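Local coordinates for protein acetylene hydratase (Pelobacter acetylenicus, PDB 2E7Z) that catalyses the hydration of acetylene to acetaldehyde, using a tungsten-bis(molybdopterin guanine dinucleotide) cofactor and a [4Fe-4S] cluster, at residues S114-L119 against R462-P467; V332-I337 against N468-P473; G475-Q480 against Y535-K540. All blocks are in the same frame, centred on the assembly; numbering follows the deposited sequence. Where two conformers were deposited one is given.

The three contacts follow one piece of chain, 462-480, past three partners. Contact 1 starts at R462, which binds the guanine of one molybdopterin guanine dinucleotide. The R462 side chain is about 11 Å from the [4Fe-4S] cluster. Contact 2 takes over at N468, and its centre lies about 10 Å from that of contact 1. The two touch where P467 O meets I334 CD1 at 3.6 Å. Contact 3 pairs 475-480 with 535-540. Its centre is about 12 Å from that of contact 1 and about 13 Å from that of contact 2. Probable backbone hydrogen bonds join contact 3 to the others: V464 O to S478 N, 3.0 Å, and P473 O to S539 N, 2.9 Å.

Contact 1 (S114-L119 against R462-P467); sequences SEYGTL and RPVVQP. With MGD (2-amino-5,6-dimercapto-7-methyl-3,7,8a,9-tetrahydro-8-oxa-1,3,9,10-tetraaza-anthracen-4-one guanosine dinucleotide), chain E.
At the guanine end of one pterin cofactor, R462 and Y116 mark two points where the loop 462-467 meets the segment 114-119. R462 holds the guanine carbonyl as a fork. Its NH2 donates to MGD O6 at 2.9 Å, and its NH1 donates to the same atom at 3.1 Å. O6 lies at the edge of the guanidinium, near its plane. The R462 side chain is extended from CG to NE, which carries the charged group out to the base. D457 forms a salt bridge with NH2, and Q7 accepts from NH1, so the guanidinium is fixed by protein as well as by cofactor. S114 OG sits 3.9 Å from R462 CD, but its hydrogen bonds go to Q112 and R513.

Further along, the Y116 hydroxyl receives V465 N at 3.0 Å in a nearly straight bond (166°). The same hydroxyl donates to a water at 2.7 Å from OH, and that water donates on to P463 O. The hydroxyl thus holds V465 N directly and P463 O through the water. V465 O lies at the ring edge, 3.3 Å from Y116 CE1. Y116 stands in a type I' turn, E115 to T118, that leads into helix 118-126. An arginine gripping guanine O6, backed by an aspartate, belongs here to the dinucleotide-binding site of a DMSO reductase family enzyme.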
loop_
_atom_site.group_PDB
_atom_site.type_symbol
_atom_site.label_atom_id
_atom_site.label_comp_id
_atom_site.label_asym_id
_atom_site.label_seq_id
_atom_site.Cartn_x
_atom_site.Cartn_y
_atom_site.Cartn_z
ATOM N N SER A 114 15.555 -0.798 -4.920
ATOM C CA SER A 114 16.860 -0.419 -5.420
ATOM C C SER A 114 17.573 0.680 -4.651
ATOM O O SER A 114 18.734 0.916 -4.942
ATOM C CB SER A 114 16.757 0.020 -6.888
ATOM O OG SER A 114 16.465 -1.105 -7.701
ATOM N N GLU A 115 16.935 1.330 -3.663
ATOM C CA GLU A 115 17.616 2.472 -3.042
ATOM C C GLU A 115 18.076 2.235 -1.604
ATOM O O GLU A 115 18.958 2.952 -1.147
ATOM C CB GLU A 115 16.841 3.786 -3.203
ATOM C CG GLU A 115 15.368 3.819 -2.772
ATOM C CD GLU A 115 15.104 3.995 -1.283
ATOM O OE1 GLU A 115 15.988 4.443 -0.494
ATOM O OE2 GLU A 115 13.942 3.724 -0.872
ATOM N N TYR A 116 17.508 1.258 -0.889
ATOM C CA TYR A 116 18.090 0.763 0.360
ATOM C C TYR A 116 18.202 1.845 1.438
ATOM O O TYR A 116 19.030 1.741 2.340
ATOM C CB TYR A 116 19.444 0.088 0.124
ATOM C CG TYR A 116 19.344 -1.095 -0.809
ATOM C CD1 TYR A 116 18.941 -2.333 -0.336
ATOM C CD2 TYR A 116 19.584 -0.952 -2.178
ATOM C CE1 TYR A 116 18.820 -3.429 -1.185
ATOM C CE2 TYR A 116 19.442 -2.036 -3.061
ATOM C CZ TYR A 116 19.041 -3.272 -2.541
ATOM O OH TYR A 116 18.885 -4.365 -3.356
ATOM N N GLY A 117 17.334 2.849 1.384
ATOM C CA GLY A 117 17.344 3.953 2.361
ATOM C C GLY A 117 17.948 5.240 1.848
ATOM O O GLY A 117 17.857 6.292 2.526
ATOM N N THR A 118 18.573 5.192 0.660
ATOM C CA THR A 118 19.246 6.378 0.176
ATOM C C THR A 118 18.299 7.476 -0.315
ATOM O O THR A 118 18.717 8.627 -0.401
ATOM C CB THR A 118 20.293 6.053 -0.920
ATOM O OG1 THR A 118 19.659 5.457 -2.055
ATOM C CG2 THR A 118 21.371 5.124 -0.370
ATOM N N LEU A 119 17.033 7.140 -0.598
ATOM C CA LEU A 119 16.101 8.172 -0.984
ATOM C C LEU A 119 15.780 9.102 0.178
ATOM O O LEU A 119 15.912 10.301 0.048
ATOM C CB LEU A 119 14.846 7.544 -1.628
ATOM C CG LEU A 119 13.783 8.507 -2.166
ATOM C CD1 LEU A 119 12.820 9.095 -1.102
ATOM C CD2 LEU A 119 14.359 9.616 -3.076
ATOM N N ARG A 462 17.667 -6.485 -12.824
ATOM C CA ARG A 462 18.342 -6.007 -11.624
ATOM C C ARG A 462 18.468 -7.055 -10.530
ATOM O O ARG A 462 17.561 -7.868 -10.336
ATOM C CB ARG A 462 17.601 -4.777 -11.072
ATOM C CG ARG A 462 16.147 -5.057 -10.591
ATOM C CD ARG A 462 15.438 -3.746 -10.322
ATOM N NE ARG A 462 14.049 -3.934 -9.908
ATOM C CZ ARG A 462 13.039 -3.164 -10.327
ATOM N NH1 ARG A 462 11.809 -3.388 -9.892
ATOM N NH2 ARG A 462 13.267 -2.141 -11.156
ATOM N N PRO A 463 19.565 -6.991 -9.768
ATOM C CA PRO A 463 19.638 -7.799 -8.549
ATOM C C PRO A 463 18.853 -7.093 -7.440
ATOM O O PRO A 463 18.714 -5.865 -7.481
ATOM C CB PRO A 463 21.117 -7.760 -8.212
ATOM C CG PRO A 463 21.559 -6.396 -8.663
ATOM C CD PRO A 463 20.748 -6.115 -9.923
ATOM N N VAL A 464 18.374 -7.846 -6.467
ATOM C CA VAL A 464 17.744 -7.260 -5.277
ATOM C C VAL A 464 18.099 -8.066 -4.040
ATOM O O VAL A 464 18.027 -9.295 -4.052
ATOM C CB VAL A 464 16.183 -7.237 -5.393
ATOM C CG1 VAL A 464 15.556 -6.624 -4.132
ATOM C CG2 VAL A 464 15.724 -6.459 -6.609
ATOM N N VAL A 465 18.488 -7.354 -2.985
ATOM C CA VAL A 465 18.497 -7.926 -1.648
ATOM C C VAL A 465 17.258 -7.419 -0.927
ATOM O O VAL A 465 17.003 -6.218 -0.885
ATOM C CB VAL A 465 19.773 -7.500 -0.868
ATOM C CG1 VAL A 465 19.655 -7.795 0.645
ATOM C CG2 VAL A 465 20.999 -8.194 -1.450
ATOM N N GLN A 466 16.505 -8.350 -0.348
ATOM C CA GLN A 466 15.329 -8.002 0.461
ATOM C C GLN A 466 15.674 -8.126 1.942
ATOM O O GLN A 466 16.700 -8.707 2.289
ATOM C CB GLN A 466 14.189 -8.960 0.129
ATOM C CG GLN A 466 13.693 -8.745 -1.292
ATOM C CD GLN A 466 12.369 -9.422 -1.573
ATOM O OE1 GLN A 466 12.167 -10.561 -1.175
ATOM N NE2 GLN A 466 11.462 -8.720 -2.275
ATOM N N PRO A 467 14.798 -7.631 2.839
ATOM C CA PRO A 467 13.503 -6.998 2.550
ATOM C C PRO A 467 13.585 -5.496 2.286
ATOM O O PRO A 467 14.422 -4.809 2.879
ATOM C CB PRO A 467 12.712 -7.253 3.837
ATOM C CG PRO A 467 13.780 -7.210 4.938
ATOM C CD PRO A 467 15.022 -7.830 4.287
HETATM P PB MGD E . 0.624 2.999 -9.507
HETATM O O1B MGD E . -0.105 4.213 -8.988
HETATM O O2B MGD E . 0.036 2.193 -10.607
HETATM O O3B MGD E . 0.928 1.953 -8.330
HETATM O O3A MGD E . 0.569 2.353 -5.876
HETATM P PA MGD E . 1.743 2.097 -6.952
HETATM O O1A MGD E . 2.401 0.764 -6.756
HETATM O O2A MGD E . 2.568 3.348 -6.945
HETATM O "O5'" MGD E . 2.081 3.525 -9.955
HETATM C "C5'" MGD E . 3.138 2.591 -10.098
HETATM C "C4'" MGD E . 4.037 3.133 -11.191
HETATM O "O4'" MGD E . 5.260 2.381 -11.145
HETATM C "C3'" MGD E . 3.508 2.886 -12.600
HETATM O "O3'" MGD E . 3.429 4.143 -13.293
HETATM C "C2'" MGD E . 4.501 1.918 -13.277
HETATM O "O2'" MGD E . 4.726 2.114 -14.688
HETATM C "C1'" MGD E . 5.753 2.201 -12.492
HETATM N N9 MGD E . 6.720 1.098 -12.380
HETATM C C8 MGD E . 6.457 -0.222 -12.214
HETATM N N7 MGD E . 7.592 -0.918 -12.047
HETATM C C5 MGD E . 8.600 -0.019 -12.033
HETATM C C6 MGD E . 10.046 -0.053 -11.892
HETATM O O6 MGD E . 10.654 -1.128 -11.711
HETATM N N1 MGD E . 10.675 1.134 -11.927
HETATM C C2 MGD E . 10.095 2.304 -12.175
HETATM N N2 MGD E . 10.861 3.433 -12.184
HETATM N N3 MGD E . 8.778 2.409 -12.322
HETATM C C4 MGD E . 8.022 1.294 -12.250
HETATM C C10 MGD E . -0.085 1.211 -5.320
HETATM C C11 MGD E . -0.852 1.696 -4.109
HETATM O O11 MGD E . -1.885 2.536 -4.619
HETATM C C12 MGD E . -1.429 0.523 -3.355
HETATM S S12 MGD E . -0.372 -0.737 -2.887
HETATM C C13 MGD E . -2.726 0.497 -3.006
HETATM S S13 MGD E . -3.439 -0.862 -2.268
HETATM C C14 MGD E . -3.658 1.643 -3.254
HETATM N N15 MGD E . -4.638 1.341 -4.285
HETATM C C16 MGD E . -5.432 2.399 -4.620
HETATM C C17 MGD E . -6.829 2.279 -5.059
HETATM O O17 MGD E . -7.376 1.157 -5.135
HETATM N N18 MGD E . -7.490 3.415 -5.360
HETATM C C19 MGD E . -6.931 4.648 -5.276
HETATM N N19 MGD E . -7.645 5.747 -5.600
HETATM N N20 MGD E . -5.655 4.821 -4.908
HETATM C C21 MGD E . -4.897 3.771 -4.568
HETATM N N22 MGD E . -3.637 3.969 -4.172
HETATM C C23 MGD E . -2.841 2.891 -3.624
HETATM O O HOH W 1 18.477 -3.702 -5.928
#

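Contact 2 (V332-I337 against N468-P473); sequences VPISKI and NWEGIP
E470 reaches across to the first turn of helix 334-337 and places its carboxylate on the backbone N-H groups there. OE1 accepts from I334 N at 2.9 Å. This donor comes in on the syn side, tilted from the carboxylate plane, and the bond is somewhat bent (144°). OE2 takes two donors from S335. The backbone N is 2.8 Å from OE2 and approaches from above the carboxylate plane. The hydroxyl OG is 2.6 Å from OE2 and donates to it on the anti side, close to the plane. The three bonds therefore use different directions around the carboxylate and restrict its rotation.

The E470 side chain leaves its backbone with CG opposite the backbone N (chi1 -179°) and then bends at chi2, which turns both oxygens to the helix start. P333 holds the N-cap position, and a proline has no side-chain acceptor to offer the first N-H groups. The carboxylate of E470, in the loop between strands 452-455 and 474-476, serves I334 N and S335 N instead, and ties that loop to the helix within the molybdopterin oxidoreductase region. Its negative charge sits at the N-terminal end of a short helix, where the helix dipole would probably stabilise it.

S335 and E470 have further partners. H382 N donates to S335 OG, so this hydroxyl both gives and receives. R520 makes a long, weak ion pair with E470 OE1. The backbone oxygen of E470 accepts from N383.

P333 CB rests 3.5 Å from E470 OE2, and I334 CB lies 3.6 Å from E470 OE1. The I334 side chain runs past that of E470 in the opposite direction. Its CD1 ends 4.1 Å from N468 CA, and the I334 and N468 side chains cross at about a right angle.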
loop_
_atom_site.group_PDB
_atom_site.type_symbol
_atom_site.label_atom_id
_atom_site.label_comp_id
_atom_site.label_asym_id
_atom_site.label_seq_id
_atom_site.Cartn_x
_atom_site.Cartn_y
_atom_site.Cartn_z
ATOM N N VAL A 332 22.495 -4.098 7.464
ATOM C CA VAL A 332 22.466 -2.708 7.920
ATOM C C VAL A 332 21.048 -2.187 7.747
ATOM O O VAL A 332 20.512 -2.231 6.655
ATOM C CB VAL A 332 23.442 -1.822 7.133
ATOM C CG1 VAL A 332 23.347 -0.382 7.605
ATOM C CG2 VAL A 332 24.870 -2.353 7.292
ATOM N N PRO A 333 20.397 -1.735 8.830
ATOM C CA PRO A 333 18.987 -1.293 8.675
ATOM C C PRO A 333 18.804 -0.177 7.640
ATOM O O PRO A 333 19.560 0.808 7.605
ATOM C CB PRO A 333 18.588 -0.832 10.098
ATOM C CG PRO A 333 19.495 -1.636 10.966
ATOM C CD PRO A 333 20.834 -1.650 10.228
ATOM N N ILE A 334 17.765 -0.328 6.831
ATOM C CA ILE A 334 17.373 0.747 5.916
ATOM C C ILE A 334 17.132 2.029 6.735
ATOM O O ILE A 334 17.493 3.129 6.313
ATOM C CB ILE A 334 16.120 0.334 5.161
ATOM C CG1 ILE A 334 16.479 -0.742 4.112
ATOM C CG2 ILE A 334 15.416 1.530 4.517
ATOM C CD1 ILE A 334 15.269 -1.395 3.426
ATOM N N SER A 335 16.529 1.878 7.922
ATOM C CA SER A 335 16.247 3.025 8.758
ATOM C C SER A 335 17.493 3.815 9.083
ATOM O O SER A 335 17.422 5.039 9.159
ATOM C CB SER A 335 15.635 2.582 10.100
ATOM O OG SER A 335 14.402 1.899 9.882
ATOM N N LYS A 336 18.616 3.126 9.281
ATOM C CA LYS A 336 19.863 3.806 9.639
ATOM C C LYS A 336 20.453 4.514 8.417
ATOM O O LYS A 336 20.944 5.632 8.509
ATOM C CB LYS A 336 20.841 2.799 10.226
ATOM C CG LYS A 336 20.303 2.113 11.479
ATOM C CD LYS A 336 21.422 1.503 12.299
ATOM C CE LYS A 336 21.086 1.549 13.782
ATOM N NZ LYS A 336 20.806 2.935 14.232
ATOM N N ILE A 337 20.359 3.857 7.248
ATOM C CA ILE A 337 20.826 4.454 5.982
ATOM C C ILE A 337 20.031 5.737 5.688
ATOM O O ILE A 337 20.578 6.709 5.181
ATOM C CB ILE A 337 20.778 3.414 4.808
ATOM C CG1 ILE A 337 21.792 2.317 5.127
ATOM C CG2 ILE A 337 21.095 4.086 3.463
ATOM C CD1 ILE A 337 21.689 1.082 4.245
ATOM N N ASN A 468 12.720 -5.003 1.394
ATOM C CA ASN A 468 12.647 -3.574 1.121
ATOM C C ASN A 468 11.459 -2.837 1.701
ATOM O O ASN A 468 11.278 -1.635 1.479
ATOM C CB ASN A 468 12.816 -3.375 -0.358
ATOM C CG ASN A 468 14.219 -3.773 -0.785
ATOM O OD1 ASN A 468 14.426 -4.770 -1.490
ATOM N ND2 ASN A 468 15.202 -3.045 -0.264
ATOM N N TRP A 469 10.695 -3.582 2.502
ATOM C CA TRP A 469 9.827 -2.989 3.507
ATOM C C TRP A 469 10.429 -3.425 4.828
ATOM O O TRP A 469 10.403 -4.616 5.174
ATOM C CB TRP A 469 8.396 -3.511 3.376
ATOM C CG TRP A 469 7.568 -2.859 2.280
ATOM C CD1 TRP A 469 7.759 -1.634 1.712
ATOM C CD2 TRP A 469 6.390 -3.404 1.679
ATOM N NE1 TRP A 469 6.767 -1.384 0.791
ATOM C CE2 TRP A 469 5.921 -2.461 0.744
ATOM C CE3 TRP A 469 5.699 -4.617 1.821
ATOM C CZ2 TRP A 469 4.794 -2.686 -0.036
ATOM C CZ3 TRP A 469 4.584 -4.833 1.039
ATOM C CH2 TRP A 469 4.138 -3.879 0.132
ATOM N N GLU A 470 11.007 -2.466 5.539
ATOM C CA GLU A 470 11.730 -2.794 6.762
ATOM C C GLU A 470 10.765 -3.208 7.842
ATOM O O GLU A 470 9.850 -2.455 8.211
ATOM C CB GLU A 470 12.600 -1.616 7.173
ATOM C CG GLU A 470 13.415 -1.881 8.443
ATOM C CD GLU A 470 14.874 -1.439 8.346
ATOM O OE1 GLU A 470 15.665 -2.134 7.674
ATOM O OE2 GLU A 470 15.252 -0.415 8.964
ATOM N N GLY A 471 10.967 -4.425 8.328
ATOM C CA GLY A 471 10.002 -5.052 9.241
ATOM C C GLY A 471 9.806 -6.501 8.828
ATOM O O GLY A 471 9.729 -7.393 9.669
ATOM N N ILE A 472 9.783 -6.766 7.527
ATOM C CA ILE A 472 9.597 -8.142 7.077
ATOM C C ILE A 472 10.766 -8.981 7.612
ATOM O O ILE A 472 11.911 -8.614 7.413
ATOM C CB ILE A 472 9.547 -8.232 5.545
ATOM C CG1 ILE A 472 8.413 -7.375 4.984
ATOM C CG2 ILE A 472 9.363 -9.699 5.096
ATOM C CD1 ILE A 472 8.380 -7.331 3.443
ATOM N N PRO A 473 10.470 -10.070 8.345
ATOM C CA PRO A 473 11.525 -10.816 9.023
ATOM C C PRO A 473 12.274 -11.853 8.158
ATOM O O PRO A 473 12.759 -12.851 8.688
ATOM C CB PRO A 473 10.766 -11.514 10.156
ATOM C CG PRO A 473 9.421 -11.746 9.601
ATOM C CD PRO A 473 9.126 -10.585 8.685
#

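Contact 3 (G475-Q480 against Y535-K540); sequences GNTSQQ and YTYMSK
G475 and Y537 form a hydrogen-bonded pair in a small two-stranded antiparallel sheet of strands 474-476 and 536-538. G475 N donates to Y537 O at 3.0 Å, and Y537 N returns the bond to G475 O at 2.9 Å, almost straight (167°). G475 O also meets T536 CA in a CA-H...O contact.

N476 faces T536 in the next, non-hydrogen-bonded pair. Their side chains lie side by side and point the same way. N476 OD1 is bonded to T36, and the N476 side chain touches strand 2-5, about 10 Å from the [4Fe-4S] cluster. On the backbone, N476 CA approaches Y535 O at 3.3 Å in a second CA-H...O contact.

T477 N donates to Y535 O at 2.9 Å. A water adds a second link by donating to both T477 O and Y535 O. The threonine hydroxyl, set between backbone N and carbonyl carbon (chi1 56°), bonds to Q534 O. The same torsion puts CG2 beside the backbone N and next to the Y537 ring. That ring is held at its far end by a bond from Y537 OH to Y531 O. The methyl CG2 of T477 meets the ring in its plane, at the edge, 3.8 Å from Y537 CE1.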
loop_
_atom_site.group_PDB
_atom_site.type_symbol
_atom_site.label_atom_id
_atom_site.label_comp_id
_atom_site.label_asym_id
_atom_site.label_seq_id
_atom_site.Cartn_x
_atom_site.Cartn_y
_atom_site.Cartn_z
ATOM N N GLY A 475 14.429 -12.107 3.969
ATOM C CA GLY A 475 14.645 -11.553 2.631
ATOM C C GLY A 475 14.858 -12.668 1.636
ATOM O O GLY A 475 15.581 -13.620 1.929
ATOM N N ASN A 476 14.206 -12.562 0.480
ATOM C CA ASN A 476 14.532 -13.399 -0.685
ATOM C C ASN A 476 15.495 -12.685 -1.620
ATOM O O ASN A 476 15.305 -11.517 -1.939
ATOM C CB ASN A 476 13.261 -13.767 -1.464
ATOM C CG ASN A 476 12.346 -14.699 -0.683
ATOM O OD1 ASN A 476 11.125 -14.530 -0.665
ATOM N ND2 ASN A 476 12.936 -15.656 -0.004
ATOM N N THR A 477 16.521 -13.392 -2.067
ATOM C CA THR A 477 17.405 -12.836 -3.088
ATOM C C THR A 477 16.772 -12.895 -4.483
ATOM O O THR A 477 16.012 -13.812 -4.790
ATOM C CB THR A 477 18.751 -13.585 -3.089
ATOM O OG1 THR A 477 18.491 -14.988 -3.278
ATOM C CG2 THR A 477 19.477 -13.378 -1.766
ATOM N N SER A 478 17.107 -11.899 -5.297
ATOM C CA SER A 478 16.692 -11.832 -6.680
ATOM C C SER A 478 17.904 -11.667 -7.576
ATOM O O SER A 478 18.650 -10.704 -7.438
ATOM C CB SER A 478 15.753 -10.653 -6.881
ATOM O OG SER A 478 15.159 -10.760 -8.154
ATOM N N GLN A 479 18.099 -12.597 -8.503
ATOM C CA GLN A 479 19.196 -12.479 -9.453
ATOM C C GLN A 479 18.822 -11.600 -10.615
ATOM O O GLN A 479 17.648 -11.586 -11.042
ATOM C CB GLN A 479 19.593 -13.869 -9.937
ATOM C CG GLN A 479 20.066 -14.795 -8.820
ATOM C CD GLN A 479 20.596 -16.081 -9.390
ATOM O OE1 GLN A 479 19.846 -16.896 -9.919
ATOM N NE2 GLN A 479 21.907 -16.231 -9.356
ATOM N N GLN A 480 19.830 -10.900 -11.144
ATOM C CA GLN A 480 19.684 -10.138 -12.375
ATOM C C GLN A 480 19.645 -11.068 -13.594
ATOM O O GLN A 480 20.572 -11.863 -13.784
ATOM C CB GLN A 480 20.851 -9.195 -12.514
ATOM C CG GLN A 480 20.731 -8.242 -13.667
ATOM C CD GLN A 480 21.818 -7.198 -13.696
ATOM O OE1 GLN A 480 22.688 -7.156 -12.816
ATOM N NE2 GLN A 480 21.760 -6.327 -14.684
ATOM N N TYR A 535 18.566 -18.807 -1.488
ATOM C CA TYR A 535 17.265 -18.210 -1.771
ATOM C C TYR A 535 16.799 -17.198 -0.742
ATOM O O TYR A 535 16.293 -16.131 -1.099
ATOM C CB TYR A 535 16.169 -19.270 -1.839
ATOM C CG TYR A 535 16.184 -20.151 -3.047
ATOM C CD1 TYR A 535 16.421 -19.639 -4.315
ATOM C CD2 TYR A 535 15.867 -21.498 -2.922
ATOM C CE1 TYR A 535 16.392 -20.477 -5.443
ATOM C CE2 TYR A 535 15.829 -22.329 -4.016
ATOM C CZ TYR A 535 16.092 -21.824 -5.283
ATOM O OH TYR A 535 16.068 -22.642 -6.398
ATOM N N THR A 536 16.906 -17.567 0.537
ATOM C CA THR A 536 16.209 -16.837 1.599
ATOM C C THR A 536 17.067 -16.727 2.841
ATOM O O THR A 536 17.680 -17.713 3.246
ATOM C CB THR A 536 14.937 -17.625 2.000
ATOM O OG1 THR A 536 14.166 -17.899 0.822
ATOM C CG2 THR A 536 14.100 -16.861 3.047
ATOM N N TYR A 537 17.057 -15.549 3.460
ATOM C CA TYR A 537 17.737 -15.332 4.721
ATOM C C TYR A 537 16.733 -14.907 5.774
ATOM O O TYR A 537 16.123 -13.840 5.657
ATOM C CB TYR A 537 18.798 -14.251 4.560
ATOM C CG TYR A 537 19.921 -14.667 3.638
ATOM C CD1 TYR A 537 19.849 -14.448 2.268
ATOM C CD2 TYR A 537 21.068 -15.269 4.145
ATOM C CE1 TYR A 537 20.899 -14.825 1.423
ATOM C CE2 TYR A 537 22.119 -15.640 3.327
ATOM C CZ TYR A 537 22.031 -15.421 1.973
ATOM O OH TYR A 537 23.091 -15.795 1.177
ATOM N N MET A 538 16.561 -15.745 6.798
ATOM C CA MET A 538 15.642 -15.430 7.879
ATOM C C MET A 538 16.283 -14.492 8.882
ATOM O O MET A 538 17.478 -14.607 9.168
ATOM C CB MET A 538 15.198 -16.714 8.607
ATOM C CG MET A 538 14.549 -17.764 7.698
ATOM S SD MET A 538 13.098 -17.203 6.766
ATOM C CE MET A 538 12.111 -16.489 8.080
ATOM N N SER A 539 15.487 -13.575 9.421
ATOM C CA SER A 539 15.943 -12.673 10.469
ATOM C C SER A 539 15.677 -13.279 11.843
ATOM O O SER A 539 14.678 -13.987 12.047
ATOM C CB SER A 539 15.188 -11.342 10.407
ATOM O OG SER A 539 15.711 -10.419 11.345
ATOM N N LYS A 540 16.571 -12.987 12.777
ATOM C CA LYS A 540 16.262 -13.171 14.192
ATOM C C LYS A 540 15.371 -12.016 14.628
ATOM O O LYS A 540 15.328 -10.958 13.986
ATOM C CB LYS A 540 17.544 -13.156 15.014
ATOM C CG LYS A 540 18.507 -14.296 14.700
ATOM C CD LYS A 540 19.836 -14.093 15.402
ATOM C CE LYS A 540 19.863 -14.763 16.772
ATOM N NZ LYS A 540 21.267 -15.022 17.259
HETATM O O HOH W 2 14.810 -16.222 -3.402
#